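Local structure of OxyA protein (Actinoplanes teichomyceticus, 5HH3) at residues 116-121 with 354-359; 112-117 with 156-161; 124-129 with 362-367. The protein acts as a heme-dependent cytochrome P450 that probably carries out an oxidative phenolic coupling of the precursor peptide in glycopeptide antibiotic biosynthesis. All blocks are in the same frame, centred on the assembly; numbering follows the deposited sequence.

Overall arrangement
Helix 112-136 is common to all three contacts, which lie in the helical core of the cytochrome P450 fold. Contacts 1 and 3 join it to helix 351-368, contact 3 about two turns further along both, so these helices run in the same direction; the centres of the two contacts are about 12 Å apart. Contact 2 turns to helix 142-159 and is centred about 8 Å from contact 1. There L356 CD2 comes 3.3 Å from M115 O, and F118 CZ lies 3.4 Å from F158 N. The heme is touched by A354 and F358 of contact 1, is about 6 Å from the F158 side chain of contact 2, and is about 13 Å from the V126 side chain of contact 3.

Contact 1: residues 116-121 with 354-359; sequences QKFQPQ and AELVFR. With HEM (protoporphyrin IX containing Fe), chain G.
L356 reaches out from one helix to F118 and Q119 on another, within the four-helix core of the cytochrome P450 fold, where helix 351-368 (the L helix) packs on helix 112-136 (the D helix). The two methyls of the leucine divide the work. CD2 comes to the edge of the F118 ring, near its plane, with CD2 of F118 4.0 Å from CD2 of L356. CD1 instead lies against the aliphatic part of Q119, 3.7 Å from its CG, and the two side chains cross at about a right angle. The CB of L356 points toward the other helix, and with CG anti to the backbone N (chi1 173°) both methyls are carried to it; the CA atoms of Q119 and L356 are 7.0 Å apart. No hydrogen bond links the segments; the contact is apolar and mostly buried. Q119 bends at chi2 (-86°), which turns its amide off the line of the chain, and NE2 makes a weak hydrogen bond to E123 one turn on. The F118 ring also touches D157 of helix 142-159, while M115 and V122 touch L356. The L helix follows C348, the axial ligand of the heme iron, and here its other side borders the porphyrin: CB of A354 is 4.0 Å from heme CMC. A water completes the site, with its O 2.1 Å from the heme FE. F358 presents its rim to the same methyl: heme CMC lies at the edge of the F358 ring, in its plane, 3.7 Å from CZ, and A354 O sits 3.2 Å above that ring plane, offset toward the rim.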
loop_
_atom_site.group_PDB
_atom_site.type_symbol
_atom_site.label_atom_id
_atom_site.label_comp_id
_atom_site.label_asym_id
_atom_site.label_seq_id
_atom_site.Cartn_x
_atom_site.Cartn_y
_atom_site.Cartn_z
ATOM N N GLN B 116 -18.120 -30.993 -16.180
ATOM C CA GLN B 116 -19.160 -31.627 -17.005
ATOM C C GLN B 116 -20.440 -31.927 -16.214
ATOM O O GLN B 116 -21.540 -31.727 -16.709
ATOM C CB GLN B 116 -18.650 -32.942 -17.589
ATOM C CG GLN B 116 -17.564 -32.801 -18.648
ATOM C CD GLN B 116 -16.811 -34.109 -18.908
ATOM O OE1 GLN B 116 -17.213 -35.183 -18.457
ATOM N NE2 GLN B 116 -15.698 -34.010 -19.626
ATOM N N LYS B 117 -20.280 -32.430 -14.995
ATOM C CA LYS B 117 -21.417 -32.715 -14.116
ATOM C C LYS B 117 -22.172 -31.476 -13.641
ATOM O O LYS B 117 -23.376 -31.531 -13.437
ATOM C CB LYS B 117 -20.964 -33.531 -12.907
ATOM C CG LYS B 117 -20.676 -34.972 -13.272
ATOM C CD LYS B 117 -20.154 -35.769 -12.096
ATOM C CE LYS B 117 -19.853 -37.199 -12.525
ATOM N NZ LYS B 117 -18.792 -37.263 -13.577
ATOM N N PHE B 118 -21.455 -30.373 -13.450
ATOM C CA PHE B 118 -22.038 -29.132 -12.962
ATOM C C PHE B 118 -22.777 -28.350 -14.071
ATOM O O PHE B 118 -23.607 -27.505 -13.772
ATOM C CB PHE B 118 -20.914 -28.295 -12.334
ATOM C CG PHE B 118 -21.380 -27.147 -11.475
ATOM C CD1 PHE B 118 -22.302 -27.344 -10.452
ATOM C CD2 PHE B 118 -20.830 -25.877 -11.645
ATOM C CE1 PHE B 118 -22.709 -26.292 -9.656
ATOM C CE2 PHE B 118 -21.239 -24.816 -10.847
ATOM C CZ PHE B 118 -22.182 -25.030 -9.857
ATOM N N GLN B 119 -22.500 -28.649 -15.340
ATOM C CA GLN B 119 -23.000 -27.861 -16.481
ATOM C C GLN B 119 -24.545 -27.653 -16.545
ATOM O O GLN B 119 -24.987 -26.522 -16.746
ATOM C CB GLN B 119 -22.427 -28.435 -17.794
ATOM C CG GLN B 119 -22.673 -27.616 -19.056
ATOM C CD GLN B 119 -24.007 -27.895 -19.740
ATOM O OE1 GLN B 119 -24.722 -28.857 -19.431
ATOM N NE2 GLN B 119 -24.347 -27.039 -20.686
ATOM N N PRO B 120 -25.353 -28.727 -16.385
ATOM C CA PRO B 120 -26.826 -28.549 -16.331
ATOM C C PRO B 120 -27.306 -27.565 -15.252
ATOM O O PRO B 120 -28.206 -26.778 -15.508
ATOM C CB PRO B 120 -27.350 -29.958 -16.037
ATOM C CG PRO B 120 -26.293 -30.878 -16.536
ATOM C CD PRO B 120 -24.982 -30.161 -16.407
ATOM N N GLN B 121 -26.701 -27.613 -14.066
ATOM C CA GLN B 121 -27.024 -26.665 -12.992
ATOM C C GLN B 121 -26.668 -25.217 -13.365
ATOM O O GLN B 121 -27.441 -24.298 -13.080
ATOM C CB GLN B 121 -26.331 -27.059 -11.682
ATOM C CG GLN B 121 -26.935 -26.394 -10.449
ATOM C CD GLN B 121 -26.637 -27.134 -9.155
ATOM O OE1 GLN B 121 -25.604 -27.789 -9.013
ATOM N NE2 GLN B 121 -27.549 -27.032 -8.201
ATOM N N ALA B 354 -14.664 -20.975 -14.000
ATOM C CA ALA B 354 -14.919 -19.681 -14.617
ATOM C C ALA B 354 -15.352 -19.848 -16.080
ATOM O O ALA B 354 -16.386 -19.319 -16.468
ATOM C CB ALA B 354 -13.713 -18.777 -14.519
ATOM N N GLU B 355 -14.613 -20.645 -16.855
ATOM C CA GLU B 355 -14.933 -20.842 -18.269
ATOM C C GLU B 355 -16.272 -21.504 -18.504
ATOM O O GLU B 355 -16.953 -21.152 -19.466
ATOM C CB GLU B 355 -13.841 -21.623 -18.998
ATOM C CG GLU B 355 -12.571 -20.801 -19.190
ATOM C CD GLU B 355 -11.463 -21.554 -19.906
ATOM O OE1 GLU B 355 -10.553 -20.905 -20.455
ATOM O OE2 GLU B 355 -11.465 -22.797 -19.901
ATOM N N LEU B 356 -16.635 -22.468 -17.659
ATOM C CA LEU B 356 -17.951 -23.123 -17.726
ATOM C C LEU B 356 -19.096 -22.118 -17.536
ATOM O O LEU B 356 -20.087 -22.150 -18.266
ATOM C CB LEU B 356 -18.061 -24.226 -16.665
ATOM C CG LEU B 356 -19.433 -24.885 -16.504
ATOM C CD1 LEU B 356 -19.837 -25.554 -17.822
ATOM C CD2 LEU B 356 -19.448 -25.893 -15.364
ATOM N N VAL B 357 -18.950 -21.246 -16.544
ATOM C CA VAL B 357 -19.921 -20.186 -16.306
ATOM C C VAL B 357 -20.023 -19.242 -17.526
ATOM O O VAL B 357 -21.113 -18.926 -17.946
ATOM C CB VAL B 357 -19.627 -19.405 -15.002
ATOM C CG1 VAL B 357 -20.531 -18.180 -14.867
ATOM C CG2 VAL B 357 -19.824 -20.317 -13.798
ATOM N N PHE B 358 -18.890 -18.847 -18.101
ATOM C CA PHE B 358 -18.888 -17.901 -19.211
ATOM C C PHE B 358 -19.431 -18.536 -20.477
ATOM O O PHE B 358 -20.220 -17.906 -21.185
ATOM C CB PHE B 358 -17.492 -17.355 -19.510
ATOM C CG PHE B 358 -16.787 -16.717 -18.331
ATOM C CD1 PHE B 358 -17.481 -16.137 -17.278
ATOM C CD2 PHE B 358 -15.389 -16.688 -18.302
ATOM C CE1 PHE B 358 -16.780 -15.539 -16.212
ATOM C CE2 PHE B 358 -14.696 -16.101 -17.249
ATOM C CZ PHE B 358 -15.388 -15.520 -16.210
ATOM N N ARG B 359 -18.999 -19.778 -20.734
ATOM C CA ARG B 359 -19.417 -20.575 -21.900
ATOM C C ARG B 359 -20.926 -20.799 -21.908
ATOM O O ARG B 359 -21.519 -20.974 -22.959
ATOM C CB ARG B 359 -18.686 -21.941 -21.927
ATOM C CG ARG B 359 -19.326 -23.037 -22.784
ATOM C CD ARG B 359 -18.399 -24.229 -22.991
ATOM N NE ARG B 359 -17.390 -24.310 -21.950
ATOM C CZ ARG B 359 -17.388 -25.206 -20.969
ATOM N NH1 ARG B 359 -18.343 -26.116 -20.889
ATOM N NH2 ARG B 359 -16.425 -25.178 -20.073
HETATM C CHA HEM G . -5.132 -17.421 -9.511
HETATM C CHB HEM G . -9.383 -19.274 -8.083
HETATM C CHC HEM G . -11.603 -16.893 -11.700
HETATM C CHD HEM G . -7.352 -15.133 -13.138
HETATM C C1A HEM G . -6.102 -18.095 -8.807
HETATM C C2A HEM G . -5.860 -18.807 -7.598
HETATM C C3A HEM G . -7.050 -19.338 -7.203
HETATM C C4A HEM G . -8.035 -18.953 -8.156
HETATM C CMA HEM G . -7.297 -20.163 -5.965
HETATM C CAA HEM G . -4.520 -18.955 -6.904
HETATM C CBA HEM G . -3.802 -20.176 -7.477
HETATM C CGA HEM G . -2.423 -20.426 -6.890
HETATM O O1A HEM G . -1.747 -19.516 -6.351
HETATM O O2A HEM G . -1.925 -21.582 -6.958
HETATM C C1B HEM G . -10.383 -18.777 -8.941
HETATM C C2B HEM G . -11.783 -19.078 -8.817
HETATM C C3B HEM G . -12.428 -18.409 -9.835
HETATM C C4B HEM G . -11.357 -17.693 -10.581
HETATM C CMB HEM G . -12.430 -19.965 -7.774
HETATM C CAB HEM G . -13.858 -18.374 -10.234
HETATM C CBB HEM G . -14.853 -19.120 -9.745
HETATM C C1C HEM G . -10.659 -16.176 -12.423
HETATM C C2C HEM G . -10.927 -15.362 -13.544
HETATM C C3C HEM G . -9.695 -14.842 -13.961
HETATM C C4C HEM G . -8.697 -15.376 -13.072
HETATM C CMC HEM G . -12.293 -15.096 -14.151
HETATM C CAC HEM G . -9.373 -13.939 -15.095
HETATM C CBC HEM G . -10.220 -13.476 -16.011
HETATM C C1D HEM G . -6.430 -15.640 -12.223
HETATM C C2D HEM G . -4.999 -15.283 -12.329
HETATM C C3D HEM G . -4.375 -15.914 -11.324
HETATM C C4D HEM G . -5.442 -16.651 -10.614
HETATM C CMD HEM G . -4.300 -14.385 -13.326
HETATM C CAD HEM G . -2.882 -15.844 -11.030
HETATM C CBD HEM G . -2.452 -14.635 -10.185
HETATM C CGD HEM G . -0.934 -14.645 -9.946
HETATM O O1D HEM G . -0.365 -13.784 -9.251
HETATM O O2D HEM G . -0.176 -15.496 -10.431
HETATM N NA HEM G . -7.435 -18.206 -9.146
HETATM N NB HEM G . -10.194 -17.989 -10.004
HETATM N NC HEM G . -9.314 -16.206 -12.183
HETATM N ND HEM G . -6.646 -16.491 -11.201
HETATM FE FE HEM G . -8.339 -17.218 -10.633
HETATM O O HOH W 1 -8.515 -15.661 -9.229
#

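Contact 2: residues 112-117 with 156-161; sequences VRRMQK and CDFLGI
M115 and R114 both reach F158, joining the start of helix 112-136 to the end of helix 142-159, the D and E helices of the P450 core. The backbones stand well apart, with CA of M115 9.4 Å from CA of F158, so long side chains make the junction. Its tight part is the thioether: CE of M115 approaches CE1 of F158 to 3.4 Å, obliquely to the ring, the two side chains crossing at about a right angle. Successive bends, at chi2 (-60°) and again at chi3, carry the methyl there, folding the chain round to a ring that its first bond does not face. Helix 351-368 lies along this inner side: S352 and L353 touch M115, and L353 also meets F158, whose side chain is about 6 Å from the heme. The looser side belongs to R114, which is partly exposed. Its chain is bent at chi2 and chi3, and NH2 stops 3.6 Å from CE1 of F158, approaching obliquely with the guanidinium plane inclined 41° to the ring. No hydrogen bond crosses between the segments. NH2 also gives a weak hydrogen bond to the carbonyl of A109, while V214 of helix 211-219 lies against the arginine. Two residues after F158 along the chain the E helix closes in a Schellman motif at G160, which takes a positive phi of 81°. The motif is completed by two backbone bonds into the last turn, with I161 N bonding to C156 O at 3.0 Å and G160 N bonding to D157 O at 2.9 Å.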
loop_
_atom_site.group_PDB
_atom_site.type_symbol
_atom_site.label_atom_id
_atom_site.label_comp_id
_atom_site.label_asym_id
_atom_site.label_seq_id
_atom_site.Cartn_x
_atom_site.Cartn_y
_atom_site.Cartn_z
ATOM N N VAL B 112 -11.916 -31.723 -14.740
ATOM C CA VAL B 112 -12.722 -31.633 -15.960
ATOM C C VAL B 112 -14.032 -32.368 -15.786
ATOM O O VAL B 112 -15.096 -31.791 -16.010
ATOM C CB VAL B 112 -11.948 -32.180 -17.190
ATOM C CG1 VAL B 112 -12.872 -32.475 -18.365
ATOM C CG2 VAL B 112 -10.872 -31.182 -17.619
ATOM N N ARG B 113 -13.957 -33.632 -15.378
ATOM C CA ARG B 113 -15.155 -34.442 -15.149
ATOM C C ARG B 113 -16.141 -33.783 -14.189
ATOM O O ARG B 113 -17.357 -33.935 -14.323
ATOM C CB ARG B 113 -14.788 -35.841 -14.627
ATOM C CG ARG B 113 -14.088 -36.729 -15.652
ATOM C CD ARG B 113 -14.254 -38.211 -15.330
ATOM N NE ARG B 113 -13.375 -39.051 -16.152
ATOM C CZ ARG B 113 -13.369 -40.388 -16.163
ATOM N NH1 ARG B 113 -14.205 -41.090 -15.397
ATOM N NH2 ARG B 113 -12.516 -41.035 -16.958
ATOM N N ARG B 114 -15.612 -33.061 -13.216
ATOM C CA ARG B 114 -16.447 -32.337 -12.265
ATOM C C ARG B 114 -17.232 -31.182 -12.905
ATOM O O ARG B 114 -18.409 -30.968 -12.583
ATOM C CB ARG B 114 -15.584 -31.875 -11.101
ATOM C CG ARG B 114 -15.175 -33.059 -10.217
ATOM C CD ARG B 114 -16.138 -33.175 -9.056
ATOM N NE ARG B 114 -16.056 -31.902 -8.354
ATOM C CZ ARG B 114 -16.992 -31.344 -7.597
ATOM N NH1 ARG B 114 -18.159 -31.963 -7.349
ATOM N NH2 ARG B 114 -16.719 -30.144 -7.056
ATOM N N MET B 115 -16.591 -30.467 -13.828
ATOM C CA MET B 115 -17.251 -29.379 -14.550
ATOM C C MET B 115 -18.331 -29.847 -15.532
ATOM O O MET B 115 -19.370 -29.195 -15.650
ATOM C CB MET B 115 -16.207 -28.481 -15.217
ATOM C CG MET B 115 -15.276 -27.825 -14.206
ATOM S SD MET B 115 -16.149 -26.773 -13.022
ATOM C CE MET B 115 -16.484 -27.787 -11.594
ATOM N N GLN B 116 -18.120 -30.993 -16.180
ATOM C CA GLN B 116 -19.160 -31.627 -17.005
ATOM C C GLN B 116 -20.440 -31.927 -16.214
ATOM O O GLN B 116 -21.540 -31.727 -16.709
ATOM C CB GLN B 116 -18.650 -32.942 -17.589
ATOM C CG GLN B 116 -17.564 -32.801 -18.648
ATOM C CD GLN B 116 -16.811 -34.109 -18.908
ATOM O OE1 GLN B 116 -17.213 -35.183 -18.457
ATOM N NE2 GLN B 116 -15.698 -34.010 -19.626
ATOM N N LYS B 117 -20.280 -32.430 -14.995
ATOM C CA LYS B 117 -21.417 -32.715 -14.116
ATOM C C LYS B 117 -22.172 -31.476 -13.641
ATOM O O LYS B 117 -23.376 -31.531 -13.437
ATOM C CB LYS B 117 -20.964 -33.531 -12.907
ATOM C CG LYS B 117 -20.676 -34.972 -13.272
ATOM C CD LYS B 117 -20.154 -35.769 -12.096
ATOM C CE LYS B 117 -19.853 -37.199 -12.525
ATOM N NZ LYS B 117 -18.792 -37.263 -13.577
ATOM N N CYS B 156 -21.781 -20.503 -5.068
ATOM C CA CYS B 156 -22.400 -21.161 -3.911
ATOM C C CYS B 156 -22.913 -22.571 -4.228
ATOM O O CYS B 156 -22.730 -23.471 -3.417
ATOM C CB CYS B 156 -23.520 -20.317 -3.286
ATOM S SG CYS B 156 -22.905 -18.838 -2.449
ATOM N N ASP B 157 -23.538 -22.763 -5.397
ATOM C CA ASP B 157 -23.944 -24.118 -5.859
ATOM C C ASP B 157 -22.730 -25.048 -5.983
ATOM O O ASP B 157 -22.791 -26.188 -5.539
ATOM C CB ASP B 157 -24.700 -24.091 -7.201
ATOM C CG ASP B 157 -26.111 -23.520 -7.087
ATOM O OD1 ASP B 157 -26.618 -23.285 -5.964
ATOM O OD2 ASP B 157 -26.735 -23.302 -8.149
ATOM N N PHE B 158 -21.624 -24.542 -6.530
ATOM C CA PHE B 158 -20.404 -25.326 -6.659
ATOM C C PHE B 158 -19.901 -25.789 -5.283
ATOM O O PHE B 158 -19.493 -26.936 -5.125
ATOM C CB PHE B 158 -19.350 -24.533 -7.431
ATOM C CG PHE B 158 -17.987 -25.168 -7.458
ATOM C CD1 PHE B 158 -17.713 -26.229 -8.314
ATOM C CD2 PHE B 158 -16.968 -24.685 -6.644
ATOM C CE1 PHE B 158 -16.451 -26.809 -8.338
ATOM C CE2 PHE B 158 -15.701 -25.260 -6.671
ATOM C CZ PHE B 158 -15.443 -26.321 -7.528
ATOM N N LEU B 159 -19.975 -24.900 -4.294
ATOM C CA LEU B 159 -19.667 -25.251 -2.911
ATOM C C LEU B 159 -20.698 -26.139 -2.213
ATOM O O LEU B 159 -20.397 -26.686 -1.158
ATOM C CB LEU B 159 -19.488 -24.005 -2.057
ATOM C CG LEU B 159 -18.320 -23.104 -2.397
ATOM C CD1 LEU B 159 -18.330 -21.985 -1.374
ATOM C CD2 LEU B 159 -16.987 -23.862 -2.363
ATOM N N GLY B 160 -21.902 -26.266 -2.761
ATOM C CA GLY B 160 -22.950 -27.042 -2.142
ATOM C C GLY B 160 -23.689 -26.297 -1.038
ATOM O O GLY B 160 -24.284 -26.938 -0.172
ATOM N N ILE B 161 -23.668 -24.961 -1.045
ATOM C CA ILE B 161 -24.462 -24.208 -0.067
ATOM C C ILE B 161 -25.938 -24.356 -0.501
ATOM O O ILE B 161 -26.242 -24.091 -1.655
ATOM C CB ILE B 161 -24.081 -22.702 -0.006
ATOM C CG1 ILE B 161 -22.561 -22.464 0.129
ATOM C CG2 ILE B 161 -24.817 -22.009 1.135
ATOM C CD1 ILE B 161 -21.909 -23.201 1.272
#

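Contact 3: residues 124-129 with 362-367; sequences RVVQDS and IPALAH
V126 sets CG1 against A364 CB by holding that methyl anti to the backbone N (chi1 -171°), while Q127, its CG beside the backbone N, bends at chi2 (-60°) to bring its amide to the same alanine. Both belong to the packing of helix 112-136 on helix 351-368, the D and L helices of the P450 core. CG1 of V126 and CB of A364 are 3.2 Å apart, tighter than usual van der Waals contact, and the small alanine lets the backbones come close, with CA of V126 6.9 Å from CA of A364. V126 also touches T360 and A361. On the more open side, NE2 of Q127 lies 3.8 Å from CB of A364 and donates to a water, whose O is 3.1 Å from it. The same water donates to the carbonyl of A364, with its O 2.7 Å from A364 O, bridging the helices, while OE1 of Q127 is hydrogen-bonded to R368. Just beyond, H367 ND1 donates to P363 O at 3.1 Å from above the carbonyl plane, and the backbone N of H367 reaches that oxygen from the opposite face.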
loop_
_atom_site.group_PDB
_atom_site.type_symbol
_atom_site.label_atom_id
_atom_site.label_comp_id
_atom_site.label_asym_id
_atom_site.label_seq_id
_atom_site.Cartn_x
_atom_site.Cartn_y
_atom_site.Cartn_z
ATOM N N ARG B 124 -29.283 -23.806 -15.714
ATOM C CA ARG B 124 -30.447 -23.371 -14.937
ATOM C C ARG B 124 -30.234 -22.042 -14.220
ATOM O O ARG B 124 -31.150 -21.216 -14.174
ATOM C CB ARG B 124 -30.874 -24.435 -13.918
ATOM C CG ARG B 124 -31.565 -25.638 -14.536
ATOM C CD ARG B 124 -32.206 -26.529 -13.480
ATOM N NE ARG B 124 -31.188 -27.255 -12.715
ATOM C CZ ARG B 124 -30.589 -28.396 -13.087
ATOM N NH1 ARG B 124 -30.895 -29.014 -14.233
ATOM N NH2 ARG B 124 -29.667 -28.934 -12.293
ATOM N N VAL B 125 -29.046 -21.833 -13.641
ATOM C CA VAL B 125 -28.764 -20.572 -12.950
ATOM C C VAL B 125 -28.844 -19.410 -13.938
ATOM O O VAL B 125 -29.437 -18.378 -13.629
ATOM C CB VAL B 125 -27.407 -20.582 -12.232
ATOM C CG1 VAL B 125 -27.022 -19.178 -11.765
ATOM C CG2 VAL B 125 -27.459 -21.539 -11.048
ATOM N N VAL B 126 -28.247 -19.585 -15.116
ATOM C CA VAL B 126 -28.302 -18.561 -16.140
ATOM C C VAL B 126 -29.762 -18.265 -16.568
ATOM O O VAL B 126 -30.161 -17.103 -16.627
ATOM C CB VAL B 126 -27.546 -18.950 -17.407
ATOM C CG1 VAL B 126 -27.474 -17.736 -18.309
ATOM C CG2 VAL B 126 -26.150 -19.473 -17.101
ATOM N N GLN B 127 -30.540 -19.308 -16.855
ATOM C CA GLN B 127 -31.944 -19.117 -17.265
ATOM C C GLN B 127 -32.765 -18.410 -16.185
ATOM O O GLN B 127 -33.549 -17.527 -16.507
ATOM C CB GLN B 127 -32.609 -20.445 -17.670
ATOM C CG GLN B 127 -32.023 -21.069 -18.930
ATOM C CD GLN B 127 -32.138 -20.167 -20.151
ATOM O OE1 GLN B 127 -33.199 -19.616 -20.428
ATOM N NE2 GLN B 127 -31.050 -20.015 -20.881
ATOM N N ASP B 128 -32.547 -18.761 -14.915
ATOM C CA ASP B 128 -33.244 -18.098 -13.791
ATOM C C ASP B 128 -32.863 -16.614 -13.693
ATOM O O ASP B 128 -33.724 -15.754 -13.559
ATOM C CB ASP B 128 -32.955 -18.798 -12.446
ATOM C CG ASP B 128 -33.586 -20.186 -12.340
ATOM O OD1 ASP B 128 -34.670 -20.418 -12.920
ATOM O OD2 ASP B 128 -32.993 -21.056 -11.661
ATOM N N SER B 129 -31.573 -16.310 -13.785
ATOM C CA SER B 129 -31.120 -14.921 -13.755
ATOM C C SER B 129 -31.740 -14.104 -14.904
ATOM O O SER B 129 -32.160 -12.964 -14.702
ATOM C CB SER B 129 -29.580 -14.843 -13.788
ATOM O OG SER B 129 -29.041 -15.429 -12.600
ATOM N N ILE B 362 -22.963 -16.530 -21.477
ATOM C CA ILE B 362 -22.872 -15.577 -22.581
ATOM C C ILE B 362 -23.784 -15.970 -23.760
ATOM O O ILE B 362 -24.541 -15.125 -24.234
ATOM C CB ILE B 362 -21.403 -15.331 -23.034
ATOM C CG1 ILE B 362 -20.586 -14.672 -21.912
ATOM C CG2 ILE B 362 -21.338 -14.503 -24.308
ATOM C CD1 ILE B 362 -21.165 -13.374 -21.396
ATOM N N PRO B 363 -23.711 -17.232 -24.237
ATOM C CA PRO B 363 -24.675 -17.669 -25.249
ATOM C C PRO B 363 -26.110 -17.580 -24.785
ATOM O O PRO B 363 -26.975 -17.213 -25.581
ATOM C CB PRO B 363 -24.292 -19.137 -25.482
ATOM C CG PRO B 363 -22.825 -19.147 -25.210
ATOM C CD PRO B 363 -22.729 -18.297 -23.972
ATOM N N ALA B 364 -26.367 -17.910 -23.518
ATOM C CA ALA B 364 -27.723 -17.768 -22.960
ATOM C C ALA B 364 -28.263 -16.335 -23.091
ATOM O O ALA B 364 -29.404 -16.128 -23.513
ATOM C CB ALA B 364 -27.736 -18.185 -21.511
ATOM N N LEU B 365 -27.423 -15.356 -22.746
ATOM C CA LEU B 365 -27.755 -13.944 -22.900
ATOM C C LEU B 365 -27.998 -13.553 -24.354
ATOM O O LEU B 365 -28.981 -12.898 -24.641
ATOM C CB LEU B 365 -26.666 -13.056 -22.303
ATOM C CG LEU B 365 -26.849 -11.537 -22.423
ATOM C CD1 LEU B 365 -28.230 -11.070 -21.988
ATOM C CD2 LEU B 365 -25.784 -10.821 -21.623
ATOM N N ALA B 366 -27.091 -13.928 -25.256
ATOM C CA ALA B 366 -27.246 -13.610 -26.685
ATOM C C ALA B 366 -28.559 -14.155 -27.261
ATOM O O ALA B 366 -29.220 -13.451 -28.003
ATOM C CB ALA B 366 -26.065 -14.127 -27.491
ATOM N N HIS B 367 -28.933 -15.385 -26.888
ATOM C CA HIS B 367 -30.215 -15.970 -27.287
ATOM C C HIS B 367 -31.434 -15.298 -26.669
ATOM O O HIS B 367 -32.473 -15.180 -27.331
ATOM C CB HIS B 367 -30.284 -17.478 -26.985
ATOM C CG HIS B 367 -29.596 -18.319 -28.008
ATOM N ND1 HIS B 367 -28.300 -18.773 -27.854
ATOM C CD2 HIS B 367 -30.009 -18.759 -29.218
ATOM C CE1 HIS B 367 -27.951 -19.465 -28.922
ATOM N NE2 HIS B 367 -28.970 -19.471 -29.765
HETATM O O HOH W 2 -31.052 -18.223 -23.353
#